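Local structure of beta sliding clamp (Caulobacter crescentus, 5WCE) at residues M127-T140 and E225-E239. The protein forms a ring-shaped head-to-tail dimer around DNA and probably tethers DNA polymerases and other proteins to it for processive replication. Numbering follows the deposited sequence.
Sequences MSSDGLSSRIAVDT and ETVDLQVSPQKVRFE
Glu-225 O accepts the backbone N-H of Thr-140, where the chain leaves strand 136-139 for helix 140-148. The next residues pair antiparallel with that strand. Val-227 bonds both ways with Val-138, and Leu-229 does the same with Ile-136. These four side chains share one face, which is buried. Ala-137 and Asp-228 form a non-hydrogen-bonded pair on the other face.

Gln-230 packs against the loop that leads into the strand. With CG beside its backbone N (chi1 -62°) and the chain extended beyond, its NE2 reaches Ser-133 O at 2.9 Å and donates nearly in line with the carbonyl. Its OE1 accepts from Arg-237 NH1 and sits over one face of the Arg-135 guanidinium, with the planes 34° apart. A leucine here would probably leave Ser-133 O and Arg-237 NH1 without these partners. Val-231 is gripped by Ser-133 twice: its N donates to Ser-133 OG at 3.0 Å, and its O accepts from Ser-133 N.

Ser-232 opens an ST turn, and a water joins its OG to Asp-130 O. Lys-235 is bent; its NZ donates to Ser-128 O at 2.9 Å, while CE lies 3.4 Å from Met-127 SD. The two methyls of Leu-132 lie along one strand, CD2 on Lys-235 CB and CD1 3.7 Å from Arg-237 CD, while its CB packs on Gln-230 CB. Glu-239 OE2 takes both NE (2.8 Å) and NH2 of Arg-135, side-on.

Strand 136-139 is the outermost strand, within this chain, of a sheet that joins the N-terminal and central domains. The Glu-239 carboxylate probably balances the charge of Arg-135, while Gln-230 and Ser-133 pair polar groups where the loop enters the strand.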
ATOM      1  N   MET A 127      22.382  -8.364  24.677  1.00 35.08           N
ATOM      2  CA  MET A 127      22.943  -7.095  24.205  1.00 36.85           C
ATOM      3  C   MET A 127      23.516  -6.402  25.438  1.00 36.71           C
ATOM      4  O   MET A 127      22.769  -6.079  26.352  1.00 35.87           O
ATOM      5  CB  MET A 127      21.837  -6.249  23.586  1.00 36.04           C
ATOM      6  CG  MET A 127      22.210  -4.783  23.368  1.00 37.76           C
ATOM      7  SD  MET A 127      23.230  -4.552  21.918  1.00 40.49           S
ATOM      8  CE  MET A 127      22.111  -4.831  20.582  1.00 36.43           C
ATOM      9  N   SER A 128      24.819  -6.152  25.457  1.00 40.07           N
ATOM     10  CA  SER A 128      25.429  -5.566  26.648  1.00 42.42           C
ATOM     11  C   SER A 128      25.306  -4.045  26.535  1.00 43.73           C
ATOM     12  O   SER A 128      25.384  -3.501  25.420  1.00 42.55           O
ATOM     13  CB  SER A 128      26.871  -5.997  26.782  1.00 46.22           C
ATOM     14  OG  SER A 128      27.564  -5.621  25.613  1.00 50.36           O
ATOM     15  N   SER A 129      25.051  -3.403  27.675  1.00 43.96           N
ATOM     16  CA  SER A 129      25.010  -1.957  27.798  1.00 44.71           C
ATOM     17  C   SER A 129      26.190  -1.380  28.629  1.00 43.70           C
ATOM     18  O   SER A 129      26.098  -0.291  29.134  1.00 44.04           O
ATOM     19  CB  SER A 129      23.676  -1.551  28.411  1.00 45.28           C
ATOM     20  OG  SER A 129      23.703  -1.559  29.841  1.00 47.96           O
ATOM     21  N   ASP A 130      27.299  -2.108  28.702  1.00 43.51           N
ATOM     22  CA  ASP A 130      28.509  -1.606  29.336  1.00 44.45           C
ATOM     23  C   ASP A 130      29.049  -0.464  28.537  1.00 42.75           C
ATOM     24  O   ASP A 130      28.907  -0.442  27.311  1.00 43.30           O
ATOM     25  CB  ASP A 130      29.602  -2.692  29.424  1.00 46.42           C
ATOM     26  CG  ASP A 130      29.242  -3.822  30.343  1.00 46.94           C
ATOM     27  OD1 ASP A 130      28.222  -3.726  31.073  1.00 47.19           O
ATOM     28  OD2 ASP A 130      30.006  -4.813  30.339  1.00 50.33           O
ATOM     29  N   GLY A 131      29.641   0.497  29.235  1.00 40.17           N
ATOM     30  CA  GLY A 131      30.303   1.595  28.589  1.00 38.20           C
ATOM     31  C   GLY A 131      29.439   2.776  28.263  1.00 35.63           C
ATOM     32  O   GLY A 131      29.983   3.769  27.837  1.00 34.48           O
ATOM     33  N   LEU A 132      28.111   2.707  28.442  1.00 32.32           N
ATOM     34  CA  LEU A 132      27.236   3.822  28.056  1.00 31.43           C
ATOM     35  C   LEU A 132      27.440   5.021  28.980  1.00 32.48           C
ATOM     36  O   LEU A 132      27.716   4.839  30.191  1.00 33.71           O
ATOM     37  CB  LEU A 132      25.750   3.421  28.087  1.00 29.65           C
ATOM     38  CG  LEU A 132      25.301   2.475  26.975  1.00 28.30           C
ATOM     39  CD1 LEU A 132      23.858   2.035  27.212  1.00 27.17           C
ATOM     40  CD2 LEU A 132      25.456   3.136  25.605  1.00 27.21           C
ATOM     41  N   SER A 133      27.263   6.222  28.425  1.00 32.86           N
ATOM     42  CA  SER A 133      27.148   7.429  29.248  1.00 34.12           C
ATOM     43  C   SER A 133      25.940   7.319  30.209  1.00 36.18           C
ATOM     44  O   SER A 133      25.036   6.470  30.034  1.00 33.83           O
ATOM     45  CB  SER A 133      26.942   8.650  28.380  1.00 32.58           C
ATOM     46  OG  SER A 133      25.692   8.636  27.670  1.00 29.58           O
ATOM     47  N   SER A 134      25.926   8.215  31.190  1.00 38.80           N
ATOM     48  CA  SER A 134      24.698   8.504  31.940  1.00 40.05           C
ATOM     49  C   SER A 134      23.597   8.990  30.994  1.00 37.54           C
ATOM     50  O   SER A 134      23.860   9.507  29.903  1.00 36.08           O
ATOM     51  CB  SER A 134      24.950   9.548  33.061  1.00 43.24           C
ATOM     52  OG  SER A 134      25.468  10.761  32.542  1.00 46.56           O
ATOM     53  N   ARG A 135      22.363   8.798  31.431  1.00 37.21           N
ATOM     54  CA  ARG A 135      21.175   9.236  30.719  1.00 36.32           C
ATOM     55  C   ARG A 135      21.199  10.749  30.492  1.00 36.42           C
ATOM     56  O   ARG A 135      21.468  11.518  31.395  1.00 34.89           O
ATOM     57  CB  ARG A 135      19.911   8.839  31.478  1.00 38.52           C
ATOM     58  CG  ARG A 135      19.644   7.346  31.393  1.00 40.49           C
ATOM     59  CD  ARG A 135      18.554   6.935  32.365  1.00 44.28           C
ATOM     60  NE  ARG A 135      18.360   5.501  32.276  1.00 48.00           N
ATOM     61  CZ  ARG A 135      19.188   4.590  32.803  1.00 52.04           C
ATOM     62  NH1 ARG A 135      20.276   4.950  33.514  1.00 54.61           N
ATOM     63  NH2 ARG A 135      18.917   3.305  32.633  1.00 51.11           N
ATOM     64  N   ILE A 136      20.915  11.123  29.254  1.00 35.06           N
ATOM     65  CA  ILE A 136      20.788  12.500  28.816  1.00 36.13           C
ATOM     66  C   ILE A 136      19.335  12.686  28.365  1.00 33.44           C
ATOM     67  O   ILE A 136      18.918  12.104  27.379  1.00 31.90           O
ATOM     68  CB  ILE A 136      21.723  12.748  27.635  1.00 36.31           C
ATOM     69  CG1 ILE A 136      23.179  12.535  28.052  1.00 38.17           C
ATOM     70  CG2 ILE A 136      21.497  14.129  27.073  1.00 37.90           C
ATOM     71  CD1 ILE A 136      24.142  12.320  26.911  1.00 39.01           C
ATOM     72  N   ALA A 137      18.567  13.514  29.065  1.00 33.71           N
ATOM     73  CA  ALA A 137      17.170  13.793  28.697  1.00 32.97           C
ATOM     74  C   ALA A 137      17.134  14.742  27.511  1.00 32.18           C
ATOM     75  O   ALA A 137      17.775  15.794  27.533  1.00 32.78           O
ATOM     76  CB  ALA A 137      16.398  14.381  29.855  1.00 34.61           C
ATOM     77  N   VAL A 138      16.456  14.296  26.451  1.00 31.24           N
ATOM     78  CA  VAL A 138      16.275  15.051  25.236  1.00 30.37           C
ATOM     79  C   VAL A 138      14.809  15.273  25.014  1.00 29.99           C
ATOM     80  O   VAL A 138      14.020  14.325  24.979  1.00 31.33           O
ATOM     81  CB  VAL A 138      16.896  14.360  23.989  1.00 28.20           C
ATOM     82  CG1 VAL A 138      16.840  15.287  22.792  1.00 26.98           C
ATOM     83  CG2 VAL A 138      18.332  13.928  24.294  1.00 29.07           C
ATOM     84  N   ASP A 139      14.432  16.533  24.817  1.00 30.70           N
ATOM     85  CA  ASP A 139      13.054  16.815  24.442  1.00 30.50           C
ATOM     86  C   ASP A 139      12.610  15.987  23.224  1.00 28.50           C
ATOM     87  O   ASP A 139      13.279  15.970  22.170  1.00 27.21           O
ATOM     88  CB  ASP A 139      12.884  18.327  24.177  1.00 32.36           C
ATOM     89  CG  ASP A 139      11.487  18.661  23.826  1.00 33.07           C
ATOM     90  OD1 ASP A 139      11.043  18.476  22.668  1.00 33.14           O
ATOM     91  OD2 ASP A 139      10.784  19.062  24.739  1.00 35.72           O
ATOM     92  N   THR A 140      11.475  15.322  23.345  1.00 27.39           N
ATOM     93  CA  THR A 140      11.042  14.346  22.368  1.00 26.09           C
ATOM     94  C   THR A 140      10.730  14.959  21.015  1.00 26.27           C
ATOM     95  O   THR A 140      11.063  14.399  19.969  1.00 25.02           O
ATOM     96  CB  THR A 140       9.795  13.566  22.872  1.00 26.19           C
ATOM     97  OG1 THR A 140      10.120  12.849  24.083  1.00 26.87           O
ATOM     98  CG2 THR A 140       9.322  12.585  21.853  1.00 24.96           C
ATOM     99  N   GLU A 225       7.369  13.396  27.368  1.00 41.04           N
ATOM    100  CA  GLU A 225       7.951  14.721  27.049  1.00 43.58           C
ATOM    101  C   GLU A 225       9.418  14.646  26.623  1.00 40.89           C
ATOM    102  O   GLU A 225       9.897  15.471  25.818  1.00 37.10           O
ATOM    103  CB  GLU A 225       7.856  15.682  28.261  1.00 47.64           C
ATOM    104  CG  GLU A 225       6.446  16.177  28.622  1.00 51.97           C
ATOM    105  CD  GLU A 225       5.853  17.128  27.579  1.00 54.48           C
ATOM    106  OE1 GLU A 225       6.018  18.373  27.701  1.00 58.84           O
ATOM    107  OE2 GLU A 225       5.225  16.622  26.623  1.00 55.81           O
ATOM    108  N   THR A 226      10.146  13.693  27.222  1.00 37.64           N
ATOM    109  CA  THR A 226      11.544  13.500  26.915  1.00 35.26           C
ATOM    110  C   THR A 226      11.841  12.037  26.631  1.00 33.05           C
ATOM    111  O   THR A 226      11.077  11.138  26.974  1.00 31.57           O
ATOM    112  CB  THR A 226      12.487  14.023  28.017  1.00 37.30           C
ATOM    113  OG1 THR A 226      12.289  13.299  29.206  1.00 36.09           O
ATOM    114  CG2 THR A 226      12.253  15.492  28.325  1.00 38.97           C
ATOM    115  N   VAL A 227      12.935  11.841  25.901  1.00 30.40           N
ATOM    116  CA  VAL A 227      13.537  10.528  25.625  1.00 29.68           C
ATOM    117  C   VAL A 227      14.936  10.614  26.255  1.00 29.60           C
ATOM    118  O   VAL A 227      15.659  11.631  26.077  1.00 29.02           O
ATOM    119  CB  VAL A 227      13.646  10.271  24.119  1.00 28.83           C
ATOM    120  CG1 VAL A 227      14.481   9.033  23.784  1.00 28.55           C
ATOM    121  CG2 VAL A 227      12.263  10.175  23.526  1.00 29.22           C
ATOM    122  N   ASP A 228      15.293   9.578  27.017  1.00 28.65           N
ATOM    123  CA  ASP A 228      16.637   9.445  27.518  1.00 28.86           C
ATOM    124  C   ASP A 228      17.613   8.822  26.468  1.00 28.41           C
ATOM    125  O   ASP A 228      17.321   7.775  25.855  1.00 26.70           O
ATOM    126  CB  ASP A 228      16.630   8.667  28.846  1.00 30.25           C
ATOM    127  CG  ASP A 228      16.222   9.539  30.034  1.00 31.81           C
ATOM    128  OD1 ASP A 228      15.973  10.751  29.869  1.00 34.08           O
ATOM    129  OD2 ASP A 228      16.208   9.061  31.154  1.00 32.26           O
ATOM    130  N   LEU A 229      18.768   9.478  26.273  1.00 27.49           N
ATOM    131  CA  LEU A 229      19.762   9.042  25.338  1.00 27.15           C
ATOM    132  C   LEU A 229      21.036   8.696  26.105  1.00 28.57           C
ATOM    133  O   LEU A 229      21.483   9.424  27.038  1.00 29.90           O
ATOM    134  CB  LEU A 229      20.026  10.137  24.296  1.00 27.88           C
ATOM    135  CG  LEU A 229      21.105   9.901  23.254  1.00 28.26           C
ATOM    136  CD1 LEU A 229      20.725   8.787  22.296  1.00 27.22           C
ATOM    137  CD2 LEU A 229      21.286  11.177  22.451  1.00 29.33           C
ATOM    138  N   GLN A 230      21.637   7.570  25.728  1.00 27.10           N
ATOM    139  CA  GLN A 230      22.943   7.201  26.201  1.00 27.93           C
ATOM    140  C   GLN A 230      23.804   6.860  25.018  1.00 27.83           C
ATOM    141  O   GLN A 230      23.328   6.304  24.016  1.00 24.70           O
ATOM    142  CB  GLN A 230      22.893   6.040  27.195  1.00 27.86           C
ATOM    143  CG  GLN A 230      22.122   6.344  28.453  1.00 28.52           C
ATOM    144  CD  GLN A 230      21.828   5.088  29.251  1.00 29.18           C
ATOM    145  OE1 GLN A 230      20.901   4.341  28.936  1.00 28.61           O
ATOM    146  NE2 GLN A 230      22.611   4.860  30.273  1.00 29.78           N
ATOM    147  N   VAL A 231      25.083   7.204  25.148  1.00 29.22           N
ATOM    148  CA  VAL A 231      26.003   7.029  24.052  1.00 30.86           C
ATOM    149  C   VAL A 231      27.353   6.535  24.556  1.00 30.89           C
ATOM    150  O   VAL A 231      27.793   6.900  25.630  1.00 32.30           O
ATOM    151  CB  VAL A 231      26.216   8.355  23.308  1.00 32.52           C
ATOM    152  CG1 VAL A 231      27.169   8.164  22.143  1.00 34.65           C
ATOM    153  CG2 VAL A 231      24.901   8.914  22.812  1.00 32.44           C
ATOM    154  N   SER A 232      27.972   5.659  23.782  1.00 30.00           N
ATOM    155  CA  SER A 232      29.396   5.348  23.868  1.00 30.94           C
ATOM    156  C   SER A 232      29.891   5.256  22.420  1.00 31.32           C
ATOM    157  O   SER A 232      29.061   5.271  21.484  1.00 29.60           O
ATOM    158  CB  SER A 232      29.596   3.993  24.521  1.00 31.58           C
ATOM    159  OG  SER A 232      29.190   2.952  23.641  1.00 29.71           O
ATOM    160  N   PRO A 233      31.200   5.086  22.215  1.00 33.85           N
ATOM    161  CA  PRO A 233      31.653   4.897  20.803  1.00 33.87           C
ATOM    162  C   PRO A 233      31.187   3.558  20.169  1.00 33.42           C
ATOM    163  O   PRO A 233      31.293   3.412  18.979  1.00 32.88           O
ATOM    164  CB  PRO A 233      33.194   4.944  20.920  1.00 36.10           C
ATOM    165  CG  PRO A 233      33.478   5.587  22.261  1.00 36.71           C
ATOM    166  CD  PRO A 233      32.348   5.160  23.150  1.00 35.93           C
ATOM    167  N   GLN A 234      30.667   2.622  20.962  1.00 33.45           N
ATOM    168  CA  GLN A 234      30.192   1.346  20.447  1.00 34.23           C
ATOM    169  C   GLN A 234      28.678   1.178  20.453  1.00 31.34           C
ATOM    170  O   GLN A 234      28.170   0.288  19.785  1.00 30.20           O
ATOM    171  CB  GLN A 234      30.817   0.199  21.244  1.00 36.71           C
ATOM    172  CG  GLN A 234      32.328   0.138  21.179  1.00 40.99           C
ATOM    173  CD  GLN A 234      33.047   1.102  22.133  1.00 43.96           C
ATOM    174  OE1 GLN A 234      32.521   1.482  23.188  1.00 45.49           O
ATOM    175  NE2 GLN A 234      34.264   1.492  21.763  1.00 47.39           N
ATOM    176  N   LYS A 235      27.957   1.995  21.209  1.00 30.48           N
ATOM    177  CA  LYS A 235      26.506   1.771  21.442  1.00 30.38           C
ATOM    178  C   LYS A 235      25.746   3.043  21.628  1.00 27.70           C
ATOM    179  O   LYS A 235      26.295   4.063  22.051  1.00 27.57           O
ATOM    180  CB  LYS A 235      26.242   0.924  22.689  1.00 31.63           C
ATOM    181  CG  LYS A 235      26.838  -0.459  22.604  1.00 35.31           C
ATOM    182  CD  LYS A 235      25.995  -1.509  23.222  1.00 38.07           C
ATOM    183  CE  LYS A 235      26.167  -2.836  22.490  1.00 39.80           C
ATOM    184  NZ  LYS A 235      27.166  -3.605  23.184  1.00 40.57           N
ATOM    185  N   VAL A 236      24.466   2.966  21.331  1.00 25.68           N
ATOM    186  CA  VAL A 236      23.528   4.018  21.618  1.00 25.74           C
ATOM    187  C   VAL A 236      22.297   3.363  22.258  1.00 25.06           C
ATOM    188  O   VAL A 236      21.949   2.222  21.925  1.00 23.43           O
ATOM    189  CB  VAL A 236      23.233   4.857  20.353  1.00 25.93           C
ATOM    190  CG1 VAL A 236      22.576   4.072  19.267  1.00 24.94           C
ATOM    191  CG2 VAL A 236      22.325   6.009  20.664  1.00 27.70           C
ATOM    192  N   ARG A 237      21.699   4.046  23.222  1.00 25.35           N
ATOM    193  CA  ARG A 237      20.482   3.573  23.891  1.00 25.26           C
ATOM    194  C   ARG A 237      19.475   4.707  24.014  1.00 25.37           C
ATOM    195  O   ARG A 237      19.795   5.813  24.475  1.00 24.80           O
ATOM    196  CB  ARG A 237      20.801   2.976  25.242  1.00 26.83           C
ATOM    197  CG  ARG A 237      19.632   2.293  25.961  1.00 27.44           C
ATOM    198  CD  ARG A 237      20.154   1.476  27.113  1.00 29.90           C
ATOM    199  NE  ARG A 237      19.080   0.786  27.789  1.00 31.21           N
ATOM    200  CZ  ARG A 237      18.258   1.315  28.680  1.00 34.69           C
ATOM    201  NH1 ARG A 237      18.418   2.577  29.096  1.00 37.87           N
ATOM    202  NH2 ARG A 237      17.324   0.532  29.244  1.00 35.72           N
ATOM    203  N   PHE A 238      18.251   4.428  23.592  1.00 24.55           N
ATOM    204  CA  PHE A 238      17.138   5.342  23.723  1.00 25.44           C
ATOM    205  C   PHE A 238      16.199   4.688  24.731  1.00 27.57           C
ATOM    206  O   PHE A 238      15.787   3.530  24.540  1.00 26.90           O
ATOM    207  CB  PHE A 238      16.399   5.496  22.433  1.00 24.46           C
ATOM    208  CG  PHE A 238      17.212   5.992  21.289  1.00 25.11           C
ATOM    209  CD1 PHE A 238      17.222   7.354  20.978  1.00 25.71           C
ATOM    210  CD2 PHE A 238      17.865   5.092  20.422  1.00 24.85           C
ATOM    211  CE1 PHE A 238      17.943   7.824  19.905  1.00 25.69           C
ATOM    212  CE2 PHE A 238      18.580   5.573  19.344  1.00 24.98           C
ATOM    213  CZ  PHE A 238      18.609   6.943  19.087  1.00 25.49           C
ATOM    214  N   GLU A 239      15.837   5.420  25.763  1.00 29.93           N
ATOM    215  CA  GLU A 239      14.787   4.983  26.698  1.00 33.73           C
ATOM    216  C   GLU A 239      13.509   5.847  26.577  1.00 34.85           C
ATOM    217  O   GLU A 239      13.575   7.102  26.683  1.00 36.26           O
ATOM    218  CB  GLU A 239      15.330   5.113  28.098  1.00 36.58           C
ATOM    219  CG  GLU A 239      15.268   3.892  28.962  1.00 41.79           C
ATOM    220  CD  GLU A 239      15.810   4.209  30.320  1.00 45.34           C
ATOM    221  OE1 GLU A 239      15.205   5.045  31.049  1.00 50.93           O
ATOM    222  OE2 GLU A 239      16.894   3.698  30.639  1.00 49.45           O
TER
HETATM  223  O   HOH W   1      29.309   0.738  24.981  1.00 33.99           O
HETATM  224  O   HOH W   2      28.508  -2.386  25.585  1.00 46.96           O